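Side-chain contacts in substrate-binding protein (Synechococcus sp., PDB 6WPN), which probably binds an oligosaccharide or related sugar in the periplasm for uptake, as a member of the extracellular solute-binding protein family: residues A[195-200]-A[380-385]; A[73-78]-A[83-88]; A[263-268]-A[365-370]. One frame throughout, in Å; residues are numbered along the deposited sequence.

Contact 1: residues A[195-200]-A[380-385]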
loop_
_atom_site.group_PDB
_atom_site.type_symbol
_atom_site.label_atom_id
_atom_site.label_comp_id
_atom_site.label_asym_id
_atom_site.label_seq_id
_atom_site.Cartn_x
_atom_site.Cartn_y
_atom_site.Cartn_z
ATOM N N GLU A 195 6.983 1.840 -2.143
ATOM C CA GLU A 195 6.861 3.250 -2.495
ATOM C C GLU A 195 7.905 3.650 -3.524
ATOM O O GLU A 195 7.632 4.456 -4.418
ATOM C CB GLU A 195 6.979 4.125 -1.246
ATOM C CG GLU A 195 6.676 5.596 -1.515
ATOM C CD GLU A 195 6.971 6.491 -0.326
ATOM O OE1 GLU A 195 7.242 5.955 0.775
ATOM O OE2 GLU A 195 6.949 7.732 -0.504
ATOM N N LEU A 196 9.110 3.091 -3.418
ATOM C CA LEU A 196 10.150 3.410 -4.386
ATOM C C LEU A 196 9.763 2.927 -5.776
ATOM O O LEU A 196 9.814 3.688 -6.747
ATOM C CB LEU A 196 11.470 2.781 -3.949
ATOM C CG LEU A 196 12.718 3.164 -4.732
ATOM C CD1 LEU A 196 13.040 4.623 -4.580
ATOM C CD2 LEU A 196 13.859 2.314 -4.247
ATOM N N LEU A 197 9.330 1.671 -5.881
ATOM C CA LEU A 197 8.859 1.157 -7.162
ATOM C C LEU A 197 7.667 1.957 -7.664
ATOM O O LEU A 197 7.520 2.174 -8.872
ATOM C CB LEU A 197 8.496 -0.320 -7.035
ATOM C CG LEU A 197 8.296 -1.056 -8.358
ATOM C CD1 LEU A 197 9.605 -1.092 -9.135
ATOM C CD2 LEU A 197 7.776 -2.457 -8.116
ATOM N N GLU A 198 6.788 2.380 -6.755
ATOM C CA GLU A 198 5.664 3.216 -7.159
ATOM C C GLU A 198 6.131 4.576 -7.667
ATOM O O GLU A 198 5.531 5.133 -8.595
ATOM C CB GLU A 198 4.682 3.375 -5.999
ATOM C CG GLU A 198 3.945 2.090 -5.632
ATOM C CD GLU A 198 3.349 2.129 -4.234
ATOM O OE1 GLU A 198 3.619 3.103 -3.502
ATOM O OE2 GLU A 198 2.599 1.196 -3.876
ATOM N N SER A 199 7.203 5.126 -7.082
ATOM C CA SER A 199 7.729 6.394 -7.580
ATOM C C SER A 199 8.239 6.251 -9.005
ATOM O O SER A 199 8.098 7.173 -9.820
ATOM C CB SER A 199 8.845 6.914 -6.679
ATOM O OG SER A 199 10.055 6.222 -6.930
ATOM N N PHE A 200 8.838 5.098 -9.324
ATOM C CA PHE A 200 9.236 4.822 -10.699
ATOM C C PHE A 200 8.043 4.949 -11.633
ATOM O O PHE A 200 8.118 5.615 -12.672
ATOM C CB PHE A 200 9.860 3.424 -10.804
ATOM C CG PHE A 200 11.308 3.361 -10.380
ATOM C CD1 PHE A 200 11.660 3.390 -9.045
ATOM C CD2 PHE A 200 12.314 3.258 -11.322
ATOM C CE1 PHE A 200 12.987 3.333 -8.653
ATOM C CE2 PHE A 200 13.645 3.201 -10.934
ATOM C CZ PHE A 200 13.976 3.238 -9.595
ATOM N N VAL A 380 -4.112 2.288 -8.861
ATOM C CA VAL A 380 -3.189 1.267 -8.383
ATOM C C VAL A 380 -2.001 1.320 -9.334
ATOM O O VAL A 380 -2.167 1.184 -10.551
ATOM C CB VAL A 380 -3.834 -0.125 -8.373
ATOM C CG1 VAL A 380 -2.778 -1.200 -8.193
ATOM C CG2 VAL A 380 -4.881 -0.216 -7.278
ATOM N N LEU A 381 -0.803 1.510 -8.784
ATOM C CA LEU A 381 0.356 1.802 -9.621
ATOM C C LEU A 381 1.252 0.599 -9.882
ATOM O O LEU A 381 1.728 0.433 -11.010
ATOM C CB LEU A 381 1.187 2.921 -8.985
ATOM C CG LEU A 381 0.499 4.276 -8.800
ATOM C CD1 LEU A 381 1.442 5.266 -8.139
ATOM C CD2 LEU A 381 0.007 4.813 -10.133
ATOM N N VAL A 382 1.503 -0.243 -8.885
ATOM C CA VAL A 382 2.225 -1.484 -9.153
ATOM C C VAL A 382 1.315 -2.361 -10.010
ATOM O O VAL A 382 0.208 -2.717 -9.580
ATOM C CB VAL A 382 2.668 -2.176 -7.851
ATOM C CG1 VAL A 382 3.686 -1.312 -7.128
ATOM C CG2 VAL A 382 1.486 -2.456 -6.932
ATOM N N PRO A 383 1.708 -2.694 -11.239
ATOM C CA PRO A 383 0.823 -3.496 -12.093
ATOM C C PRO A 383 0.593 -4.874 -11.486
ATOM O O PRO A 383 1.538 -5.574 -11.118
ATOM C CB PRO A 383 1.582 -3.571 -13.424
ATOM C CG PRO A 383 3.010 -3.326 -13.064
ATOM C CD PRO A 383 2.984 -2.373 -11.903
ATOM N N ALA A 384 -0.680 -5.246 -11.358
ATOM C CA ALA A 384 -1.044 -6.528 -10.766
ATOM C C ALA A 384 -0.624 -7.672 -11.676
ATOM O O ALA A 384 -1.467 -8.297 -12.328
ATOM C CB ALA A 384 -2.548 -6.585 -10.498
ATOM N N THR A 385 0.677 -7.934 -11.743
ATOM C CA THR A 385 1.242 -8.959 -12.601
ATOM C C THR A 385 2.032 -9.977 -11.781
ATOM O O THR A 385 2.398 -9.712 -10.631
ATOM C CB THR A 385 2.154 -8.312 -13.652
ATOM O OG1 THR A 385 3.304 -7.772 -12.993
ATOM C CG2 THR A 385 1.422 -7.189 -14.372
#
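E198 lays the aliphatic part of its side chain over V382, CG meeting V382 CG1 at 3.7 Å with the two side chains crossing obliquely. CG of E198 stands beside its own backbone N (chi1 -68°) and the chain runs on extended, which brings the methylene to the valine while the carboxylate goes past it. V382 offers CG1 alone: the same methyl that E198 covers also meets L197 CD2, more loosely, at 4.4 Å. L381 meets E198 nearer the helix backbone. Its CB heads for helix 195-202, and CD1 ends 4.1 Å from E198 O and 4.3 Å from E198 CB, a methyl laid against the main chain. Beyond the pair, the carboxylate of E198 makes a salt bridge through OE1 to R144 NH2, and N296 OD1 accepts a hydrogen bond from L381 N. P93 touches V382 from helix 92-99. No hydrogen bond joins 195-200 to 380-385, so the loop after strand 378-379 meets the helix by van der Waals packing, with apolar groups on the loop side. The buried glutamate thus splits its duties, its methylenes serving as apolar surface and its acid probably kept ionised by the arginine.

Contact 2: residues A[73-78]-A[83-88]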
loop_
_atom_site.group_PDB
_atom_site.type_symbol
_atom_site.label_atom_id
_atom_site.label_comp_id
_atom_site.label_asym_id
_atom_site.label_seq_id
_atom_site.Cartn_x
_atom_site.Cartn_y
_atom_site.Cartn_z
ATOM N N ARG A 73 4.595 -18.588 2.121
ATOM C CA ARG A 73 5.160 -19.752 2.799
ATOM C C ARG A 73 4.098 -20.473 3.620
ATOM O O ARG A 73 4.071 -21.710 3.669
ATOM C CB ARG A 73 6.344 -19.341 3.684
ATOM C CG ARG A 73 6.007 -18.375 4.818
ATOM C CD ARG A 73 7.070 -18.374 5.926
ATOM N NE ARG A 73 6.669 -17.519 7.048
ATOM C CZ ARG A 73 7.272 -17.479 8.234
ATOM N NH1 ARG A 73 8.325 -18.250 8.489
ATOM N NH2 ARG A 73 6.814 -16.665 9.174
ATOM N N LYS A 74 3.211 -19.716 4.268
ATOM C CA LYS A 74 2.215 -20.306 5.149
ATOM C C LYS A 74 1.048 -20.898 4.365
ATOM O O LYS A 74 0.478 -21.915 4.781
ATOM C CB LYS A 74 1.717 -19.248 6.131
ATOM C CG LYS A 74 2.812 -18.694 7.053
ATOM C CD LYS A 74 3.328 -19.718 8.048
ATOM C CE LYS A 74 4.414 -19.135 8.946
ATOM N NZ LYS A 74 3.895 -18.045 9.829
ATOM N N LEU A 75 0.685 -20.286 3.234
ATOM C CA LEU A 75 -0.336 -20.869 2.366
ATOM C C LEU A 75 0.132 -22.186 1.759
ATOM O O LEU A 75 -0.650 -23.140 1.659
ATOM C CB LEU A 75 -0.716 -19.881 1.262
ATOM C CG LEU A 75 -1.871 -20.308 0.349
ATOM C CD1 LEU A 75 -3.194 -20.283 1.088
ATOM C CD2 LEU A 75 -1.931 -19.440 -0.898
ATOM N N LEU A 76 1.403 -22.261 1.359
ATOM C CA LEU A 76 1.937 -23.501 0.801
ATOM C C LEU A 76 1.902 -24.634 1.820
ATOM O O LEU A 76 1.564 -25.773 1.478
ATOM C CB LEU A 76 3.363 -23.276 0.300
ATOM C CG LEU A 76 4.064 -24.450 -0.380
ATOM C CD1 LEU A 76 3.457 -24.734 -1.739
ATOM C CD2 LEU A 76 5.546 -24.151 -0.510
ATOM N N ALA A 77 2.237 -24.340 3.078
ATOM C CA ALA A 77 2.209 -25.377 4.103
ATOM C C ALA A 77 0.794 -25.901 4.324
ATOM O O ALA A 77 0.587 -27.112 4.470
ATOM C CB ALA A 77 2.795 -24.835 5.407
ATOM N N ALA A 78 -0.197 -25.006 4.336
ATOM C CA ALA A 78 -1.573 -25.430 4.576
ATOM C C ALA A 78 -2.136 -26.205 3.391
ATOM O O ALA A 78 -2.914 -27.150 3.570
ATOM C CB ALA A 78 -2.447 -24.213 4.887
ATOM N N THR A 83 -5.296 -28.572 3.993
ATOM C CA THR A 83 -6.067 -27.784 4.949
ATOM C C THR A 83 -5.990 -26.311 4.570
ATOM O O THR A 83 -5.724 -25.432 5.396
ATOM C CB THR A 83 -5.590 -28.004 6.383
ATOM O OG1 THR A 83 -4.183 -27.758 6.466
ATOM C CG2 THR A 83 -5.890 -29.425 6.846
ATOM N N ALA A 84 -6.232 -26.033 3.293
ATOM C CA ALA A 84 -6.099 -24.677 2.788
ATOM C C ALA A 84 -7.151 -23.774 3.426
ATOM O O ALA A 84 -8.285 -24.206 3.654
ATOM C CB ALA A 84 -6.244 -24.654 1.266
ATOM N N PRO A 85 -6.805 -22.526 3.733
ATOM C CA PRO A 85 -7.788 -21.615 4.325
ATOM C C PRO A 85 -8.907 -21.328 3.340
ATOM O O PRO A 85 -8.788 -21.552 2.134
ATOM C CB PRO A 85 -6.972 -20.357 4.636
ATOM C CG PRO A 85 -5.817 -20.423 3.691
ATOM C CD PRO A 85 -5.501 -21.876 3.523
ATOM N N ASP A 86 -10.020 -20.839 3.877
ATOM C CA ASP A 86 -11.190 -20.615 3.039
ATOM C C ASP A 86 -11.262 -19.201 2.472
ATOM O O ASP A 86 -11.651 -19.025 1.312
ATOM C CB ASP A 86 -12.454 -20.941 3.838
ATOM C CG ASP A 86 -12.473 -22.384 4.324
ATOM O OD1 ASP A 86 -12.318 -22.609 5.543
ATOM O OD2 ASP A 86 -12.610 -23.296 3.483
ATOM N N VAL A 87 -10.878 -18.192 3.252
ATOM C CA VAL A 87 -10.796 -16.812 2.781
ATOM C C VAL A 87 -9.415 -16.277 3.117
ATOM O O VAL A 87 -8.981 -16.348 4.273
ATOM C CB VAL A 87 -11.880 -15.908 3.404
ATOM C CG1 VAL A 87 -11.732 -14.492 2.890
ATOM C CG2 VAL A 87 -13.272 -16.433 3.097
ATOM N N VAL A 88 -8.726 -15.743 2.116
ATOM C CA VAL A 88 -7.377 -15.227 2.290
ATOM C C VAL A 88 -7.360 -13.763 1.884
ATOM O O VAL A 88 -7.936 -13.384 0.858
ATOM C CB VAL A 88 -6.343 -16.029 1.474
ATOM C CG1 VAL A 88 -4.938 -15.554 1.790
ATOM C CG2 VAL A 88 -6.474 -17.494 1.773
#
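L75 CD1 rests on the ring of P85, 3.7 Å from CG and equally near CD, the leucine side chain crossing the proline at about a right angle. With chi1 at -175°, CG of L75 lies opposite the backbone N and beside the carbonyl carbon, and the branch reaches over from helix 72-80 to the loop that leads into strand 87-90. The same CD1 grazes V88 CG2 at 4.4 Å, so one methyl bridges the proline and the strand. A78 CB extends this apolar patch along the helix: it lies 4.1 Å from P85 CD and also meets T83 O at 3.5 Å. Outward from there the contact turns polar at A78 O, which T83 grips twice. T83 N donates to it at 2.8 Å, nearly along the C=O axis, whereas T83 OG1 donates at 3.2 Å in the carbonyl plane, on a lone pair. A chi1 of 54° sets OG1 between the backbone N and the carbonyl carbon of T83, where it can share the acceptor with its own amide. Both bonds hold the returning chain against the helix's last turn. W33 of strand 30-35 packs on L75 and P85, and P305 touches V88. Helix 72-80 thus packs over strands 30-35 and 87-90, as the connection of a beta-alpha-beta crossover from strand 61-66 to strand 87-90, both parallel to strand 30-35 between them.

Contact 3: residues A[263-268]-A[365-370]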
loop_
_atom_site.group_PDB
_atom_site.type_symbol
_atom_site.label_atom_id
_atom_site.label_comp_id
_atom_site.label_asym_id
_atom_site.label_seq_id
_atom_site.Cartn_x
_atom_site.Cartn_y
_atom_site.Cartn_z
ATOM N N SER A 263 2.342 8.690 4.850
ATOM C CA SER A 263 1.554 7.847 5.740
ATOM C C SER A 263 0.088 8.274 5.680
ATOM O O SER A 263 -0.259 9.332 5.148
ATOM C CB SER A 263 2.106 7.900 7.170
ATOM O OG SER A 263 1.412 7.022 8.040
ATOM N N GLY A 264 -0.770 7.410 6.222
ATOM C CA GLY A 264 -2.201 7.620 6.225
ATOM C C GLY A 264 -2.714 8.307 7.480
ATOM O O GLY A 264 -1.960 8.775 8.335
ATOM N N ALA A 265 -4.046 8.370 7.572
ATOM C CA ALA A 265 -4.705 9.016 8.705
ATOM C C ALA A 265 -4.600 8.188 9.979
ATOM O O ALA A 265 -4.545 8.762 11.079
ATOM C CB ALA A 265 -6.175 9.278 8.377
ATOM N N GLU A 266 -4.595 6.852 9.862
ATOM C CA GLU A 266 -4.614 6.025 11.065
ATOM C C GLU A 266 -3.323 6.176 11.851
ATOM O O GLU A 266 -3.339 6.216 13.091
ATOM C CB GLU A 266 -4.826 4.561 10.695
ATOM C CG GLU A 266 -4.719 3.570 11.851
ATOM C CD GLU A 266 -5.898 3.624 12.818
ATOM O OE1 GLU A 266 -6.797 4.472 12.632
ATOM O OE2 GLU A 266 -5.936 2.810 13.770
ATOM N N PHE A 267 -2.194 6.265 11.156
ATOM C CA PHE A 267 -0.948 6.467 11.866
ATOM C C PHE A 267 -0.868 7.847 12.503
ATOM O O PHE A 267 -0.115 8.035 13.465
ATOM C CB PHE A 267 0.232 6.253 10.927
ATOM C CG PHE A 267 1.539 6.405 11.604
ATOM C CD1 PHE A 267 1.885 5.556 12.639
ATOM C CD2 PHE A 267 2.412 7.411 11.239
ATOM C CE1 PHE A 267 3.086 5.697 13.290
ATOM C CE2 PHE A 267 3.622 7.550 11.884
ATOM C CZ PHE A 267 3.952 6.703 12.915
ATOM N N LEU A 268 -1.645 8.809 12.003
ATOM C CA LEU A 268 -1.644 10.138 12.600
ATOM C C LEU A 268 -2.152 10.112 14.037
ATOM O O LEU A 268 -1.678 10.893 14.871
ATOM C CB LEU A 268 -2.467 11.097 11.736
ATOM C CG LEU A 268 -2.431 12.594 12.057
ATOM C CD1 LEU A 268 -1.015 13.083 12.337
ATOM C CD2 LEU A 268 -3.052 13.372 10.908
ATOM N N ARG A 365 -9.759 14.314 11.213
ATOM C CA ARG A 365 -10.803 14.516 10.221
ATOM C C ARG A 365 -10.227 15.110 8.939
ATOM O O ARG A 365 -10.605 14.695 7.837
ATOM C CB ARG A 365 -11.898 15.405 10.818
ATOM C CG ARG A 365 -13.121 15.623 9.952
ATOM C CD ARG A 365 -12.988 16.885 9.138
ATOM N NE ARG A 365 -14.252 17.264 8.520
ATOM C CZ ARG A 365 -14.963 18.328 8.873
ATOM N NH1 ARG A 365 -14.525 19.124 9.844
ATOM N NH2 ARG A 365 -16.105 18.603 8.249
ATOM N N ASP A 366 -9.300 16.069 9.066
ATOM C CA ASP A 366 -8.657 16.655 7.892
ATOM C C ASP A 366 -7.915 15.603 7.080
ATOM O O ASP A 366 -7.927 15.639 5.842
ATOM C CB ASP A 366 -7.683 17.764 8.300
ATOM C CG ASP A 366 -8.366 18.941 8.972
ATOM O OD1 ASP A 366 -9.587 19.135 8.766
ATOM O OD2 ASP A 366 -7.667 19.685 9.700
ATOM N N ALA A 367 -7.242 14.670 7.756
ATOM C CA ALA A 367 -6.486 13.653 7.038
ATOM C C ALA A 367 -7.416 12.672 6.337
ATOM O O ALA A 367 -7.221 12.356 5.158
ATOM C CB ALA A 367 -5.549 12.927 8.002
ATOM N N ARG A 368 -8.449 12.194 7.039
ATOM C CA ARG A 368 -9.368 11.239 6.422
ATOM C C ARG A 368 -10.097 11.861 5.237
ATOM O O ARG A 368 -10.333 11.195 4.222
ATOM C CB ARG A 368 -10.380 10.728 7.449
ATOM C CG ARG A 368 -9.799 9.914 8.588
ATOM C CD ARG A 368 -10.894 9.534 9.565
ATOM N NE ARG A 368 -11.897 8.696 8.914
ATOM C CZ ARG A 368 -13.119 8.481 9.385
ATOM N NH1 ARG A 368 -13.511 9.053 10.518
ATOM N NH2 ARG A 368 -13.956 7.703 8.711
ATOM N N LEU A 369 -10.449 13.142 5.343
ATOM C CA LEU A 369 -11.151 13.812 4.255
ATOM C C LEU A 369 -10.242 14.003 3.050
ATOM O O LEU A 369 -10.689 13.891 1.903
ATOM C CB LEU A 369 -11.689 15.157 4.733
ATOM C CG LEU A 369 -12.694 15.849 3.818
ATOM C CD1 LEU A 369 -13.871 14.931 3.563
ATOM C CD2 LEU A 369 -13.149 17.151 4.447
ATOM N N LEU A 370 -8.965 14.304 3.289
ATOM C CA LEU A 370 -8.031 14.443 2.180
ATOM C C LEU A 370 -7.809 13.106 1.476
ATOM O O LEU A 370 -7.711 13.055 0.245
ATOM C CB LEU A 370 -6.717 15.031 2.690
ATOM C CG LEU A 370 -5.752 15.603 1.657
ATOM C CD1 LEU A 370 -6.507 16.437 0.645
ATOM C CD2 LEU A 370 -4.706 16.454 2.365
#
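A265 and A367 each direct their CB at the opposite segment, but the two methyls pass side by side, their bonds roughly antiparallel, and touch flank to flank at 3.7 Å. Such small side chains let the backbones come close, the CA atoms of this pair being 5.2 Å apart. The remaining contacts flank the alanine pair. The A265 methyl points end-on at R368 CG, 3.7 Å from CB, and the arginine chain runs across its tip; this CG stands beside the arginine's backbone N (chi1 -65°). Of the arginine, the CG methylene makes the contact, and the R368 side chain also touches I347 and L351 of helix 341-352. One turn beyond A265, L268 also points across, and its CD2 reaches A367 CB at 3.9 Å. A trans chi1 of -171° carries the leucine branch out to the second helix. The touches thus form a chain, R368 to A265 to A367 to L268, between helix 265-274 and helix 359-374. P284 of strand 282-285 touches both L268 and A367, and L145 of strand 137-149 also packs on A367, closing the contact against the sheet. With no hydrogen bond or salt bridge across the two segments, they are held by buried carbon surface, and even the arginine contributes here through its aliphatic stem rather than its charge.

Overall arrangement
Contact 2 closes first along the chain, before contacts 1 and 3 open; contact 3 is nested inside the long loop that contact 1 closes. Contacts 1 and 2 have centres about 26 Å apart, contacts 1 and 3 about 22 Å, and contacts 2 and 3, on opposite sides of the chain's centre, about 33 Å. None touches another. What they share is the mixed sheet: contact 2 borders strands 30-35 and 87-90, the loop of contact 1 leaves strand 378-379, and contact 3 rests on strands 137-149 and 282-285. Contact 2 is local, within one crossover, while contacts 1 and 3 join parts 180 and 97 residues apart, so the three are distributed packing round one sheet.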